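Long-range contact in member of s1p family of ribosomal proteins (Pyrococcus furiosus, PDB 5YH1), which probably acts as a manganese-dependent exonuclease on nucleic acids through its DHH domain, one part of a longer S1-family protein: residues I324-I329 / P363-A368. Residues are numbered along the deposited sequence; the frame is centred on the assembly and turned at random.
Sequences IRFNTI and PILTLA
Phe326 lies alongside Leu365 and Leu367 on one face of the sheet, its ring reaching both neighbours on the adjacent strand. With CG turned away from the backbone N (chi1 -178°), the ring leans over residues 363-368: CD1 comes 4.0 Å from Leu365 CD2, and CZ 3.9 Å from Leu367 CD2. Thr328 adds its methyl, CG2, 3.6 Å above the ring plane and offset toward the rim. A phenyl ring suits this place because it is wide enough to meet both leucines, and apolar side chains fit at Phe326 and Leu365 because both also meet helix 423-435, at Ala431 and at Phe430 and Val434 respectively. On the other face, near the C-terminal ends, Ile329 CG2 rests 3.7 Å from Ala368 CB, where a single methyl leaves room for the branched neighbour.

Between these layers the backbones run parallel, joined by five hydrogen bonds; Leu365 and Leu367 each both give and accept, pairing with Arg325, Asn327 and Ile329.

The polar edge is built by Asn327. Its ND2 donates to Thr366 OG1 at 3.1 Å, nearly straight (169°) and in the amide plane, while OD1 bonds Ser317. Thr366 OG1 also pairs with His351, so a buried amide and hydroxyl are both satisfied. A leucine here would probably leave Thr366 OG1 and Ser317 OG without the amide that joins them, and put a buried apolar group against both hydroxyls.

Strands 325-330 and 364-369 form a beta-alpha-beta unit with helix 343-358, which packs on the Asn327 face, whereas helix 423-435 packs on the Phe326 face; strands 316-319 and 373-378 flank the pair antiparallel, away from the manganese site.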
ATOM      1  N   ILE A 324       5.436 -36.234  24.061  1.00 28.32           N
ATOM      2  CA  ILE A 324       5.026 -35.184  23.139  1.00 28.11           C
ATOM      3  C   ILE A 324       5.880 -35.203  21.880  1.00 27.41           C
ATOM      4  O   ILE A 324       7.101 -35.316  21.953  1.00 28.07           O
ATOM      5  CB  ILE A 324       5.092 -33.805  23.805  1.00 29.86           C
ATOM      6  CG1 ILE A 324       4.002 -33.722  24.876  1.00 30.36           C
ATOM      7  CG2 ILE A 324       4.933 -32.689  22.769  1.00 30.36           C
ATOM      8  CD1 ILE A 324       4.100 -32.505  25.768  1.00 31.05           C
ATOM      9  N   ARG A 325       5.226 -35.136  20.723  1.00 25.96           N
ATOM     10  CA  ARG A 325       5.935 -34.953  19.455  1.00 26.43           C
ATOM     11  C   ARG A 325       6.030 -33.448  19.181  1.00 25.45           C
ATOM     12  O   ARG A 325       5.019 -32.784  18.928  1.00 24.68           O
ATOM     13  CB  ARG A 325       5.236 -35.680  18.298  1.00 26.11           C
ATOM     14  CG  ARG A 325       5.929 -35.503  16.948  1.00 27.04           C
ATOM     15  CD  ARG A 325       5.238 -36.320  15.861  1.00 28.11           C
ATOM     16  NE  ARG A 325       5.412 -37.750  16.088  1.00 28.61           N
ATOM     17  CZ  ARG A 325       6.528 -38.419  15.828  1.00 29.56           C
ATOM     18  NH1 ARG A 325       7.592 -37.802  15.315  1.00 30.63           N
ATOM     19  NH2 ARG A 325       6.585 -39.715  16.086  1.00 29.57           N
ATOM     20  N   PHE A 326       7.250 -32.926  19.251  1.00 25.92           N
ATOM     21  CA  PHE A 326       7.527 -31.490  19.104  1.00 26.48           C
ATOM     22  C   PHE A 326       8.196 -31.232  17.748  1.00 25.83           C
ATOM     23  O   PHE A 326       9.292 -31.728  17.497  1.00 25.06           O
ATOM     24  CB  PHE A 326       8.447 -31.058  20.252  1.00 27.75           C
ATOM     25  CG  PHE A 326       8.788 -29.587  20.281  1.00 28.97           C
ATOM     26  CD1 PHE A 326       7.825 -28.614  20.067  1.00 30.65           C
ATOM     27  CD2 PHE A 326      10.076 -29.179  20.602  1.00 30.75           C
ATOM     28  CE1 PHE A 326       8.153 -27.259  20.134  1.00 32.17           C
ATOM     29  CE2 PHE A 326      10.408 -27.832  20.674  1.00 30.54           C
ATOM     30  CZ  PHE A 326       9.444 -26.872  20.444  1.00 30.64           C
ATOM     31  N   ASN A 327       7.524 -30.472  16.883  1.00 25.05           N
ATOM     32  CA  ASN A 327       8.030 -30.153  15.553  1.00 24.81           C
ATOM     33  C   ASN A 327       8.450 -28.685  15.482  1.00 25.83           C
ATOM     34  O   ASN A 327       7.717 -27.808  15.933  1.00 24.79           O
ATOM     35  CB  ASN A 327       6.960 -30.380  14.483  1.00 25.35           C
ATOM     36  CG  ASN A 327       6.297 -31.744  14.579  1.00 25.26           C
ATOM     37  OD1 ASN A 327       6.957 -32.757  14.772  1.00 25.73           O
ATOM     38  ND2 ASN A 327       4.985 -31.769  14.419  1.00 25.30           N
ATOM     39  N   THR A 328       9.612 -28.416  14.891  1.00 26.45           N
ATOM     40  CA  THR A 328      10.073 -27.037  14.713  1.00 26.87           C
ATOM     41  C   THR A 328      10.483 -26.802  13.268  1.00 26.09           C
ATOM     42  O   THR A 328      11.038 -27.689  12.615  1.00 24.76           O
ATOM     43  CB  THR A 328      11.262 -26.707  15.623  1.00 27.46           C
ATOM     44  OG1 THR A 328      12.333 -27.606  15.332  1.00 28.78           O
ATOM     45  CG2 THR A 328      10.873 -26.841  17.083  1.00 27.29           C
ATOM     46  N   ILE A 329      10.181 -25.605  12.777  1.00 25.23           N
ATOM     47  CA  ILE A 329      10.521 -25.217  11.416  1.00 25.62           C
ATOM     48  C   ILE A 329      10.792 -23.719  11.357  1.00 24.71           C
ATOM     49  O   ILE A 329       9.993 -22.902  11.821  1.00 24.49           O
ATOM     50  CB  ILE A 329       9.419 -25.629  10.408  1.00 24.99           C
ATOM     51  CG1 ILE A 329       9.722 -25.118   8.997  1.00 25.77           C
ATOM     52  CG2 ILE A 329       8.048 -25.140  10.845  1.00 25.81           C
ATOM     53  CD1 ILE A 329      10.945 -25.748   8.373  1.00 25.89           C
ATOM     54  N   PRO A 363      -0.222 -36.521  20.914  1.00 27.64           N
ATOM     55  CA  PRO A 363       0.204 -35.188  21.372  1.00 28.67           C
ATOM     56  C   PRO A 363       1.224 -34.556  20.424  1.00 26.44           C
ATOM     57  O   PRO A 363       2.404 -34.936  20.435  1.00 25.52           O
ATOM     58  CB  PRO A 363       0.832 -35.473  22.739  1.00 28.08           C
ATOM     59  CG  PRO A 363       1.344 -36.874  22.618  1.00 28.98           C
ATOM     60  CD  PRO A 363       0.368 -37.595  21.733  1.00 28.81           C
ATOM     61  N   ILE A 364       0.759 -33.619  19.598  1.00 25.43           N
ATOM     62  CA  ILE A 364       1.621 -32.979  18.591  1.00 25.45           C
ATOM     63  C   ILE A 364       1.649 -31.474  18.783  1.00 25.00           C
ATOM     64  O   ILE A 364       0.601 -30.831  18.840  1.00 24.49           O
ATOM     65  CB  ILE A 364       1.156 -33.258  17.145  1.00 25.26           C
ATOM     66  CG1 ILE A 364       1.059 -34.767  16.885  1.00 25.87           C
ATOM     67  CG2 ILE A 364       2.128 -32.629  16.153  1.00 25.62           C
ATOM     68  CD1 ILE A 364       0.392 -35.120  15.571  1.00 26.11           C
ATOM     69  N   LEU A 365       2.858 -30.933  18.863  1.00 25.42           N
ATOM     70  CA  LEU A 365       3.081 -29.495  18.989  1.00 25.13           C
ATOM     71  C   LEU A 365       3.993 -29.022  17.877  1.00 23.64           C
ATOM     72  O   LEU A 365       5.143 -29.443  17.792  1.00 23.70           O
ATOM     73  CB  LEU A 365       3.709 -29.167  20.342  1.00 25.53           C
ATOM     74  CG  LEU A 365       3.759 -27.681  20.709  1.00 26.51           C
ATOM     75  CD1 LEU A 365       2.371 -27.087  20.880  1.00 26.23           C
ATOM     76  CD2 LEU A 365       4.543 -27.514  21.999  1.00 27.53           C
ATOM     77  N   THR A 366       3.468 -28.145  17.027  1.00 23.34           N
ATOM     78  CA  THR A 366       4.210 -27.621  15.892  1.00 23.97           C
ATOM     79  C   THR A 366       4.536 -26.157  16.128  1.00 23.90           C
ATOM     80  O   THR A 366       3.648 -25.337  16.347  1.00 23.38           O
ATOM     81  CB  THR A 366       3.423 -27.793  14.582  1.00 24.39           C
ATOM     82  OG1 THR A 366       3.258 -29.194  14.304  1.00 24.98           O
ATOM     83  CG2 THR A 366       4.162 -27.145  13.406  1.00 24.90           C
ATOM     84  N   LEU A 367       5.824 -25.844  16.101  1.00 25.15           N
ATOM     85  CA  LEU A 367       6.304 -24.481  16.315  1.00 25.38           C
ATOM     86  C   LEU A 367       6.993 -23.986  15.046  1.00 24.43           C
ATOM     87  O   LEU A 367       8.050 -24.486  14.677  1.00 23.77           O
ATOM     88  CB  LEU A 367       7.290 -24.478  17.472  1.00 27.11           C
ATOM     89  CG  LEU A 367       8.030 -23.167  17.731  1.00 28.98           C
ATOM     90  CD1 LEU A 367       7.111 -22.182  18.420  1.00 29.15           C
ATOM     91  CD2 LEU A 367       9.259 -23.445  18.581  1.00 31.08           C
ATOM     92  N   ALA A 368       6.389 -23.007  14.383  1.00 24.44           N
ATOM     93  CA  ALA A 368       6.966 -22.414  13.174  1.00 24.73           C
ATOM     94  C   ALA A 368       7.431 -21.005  13.480  1.00 25.13           C
ATOM     95  O   ALA A 368       6.619 -20.168  13.849  1.00 26.24           O
ATOM     96  CB  ALA A 368       5.935 -22.385  12.062  1.00 24.37           C
TER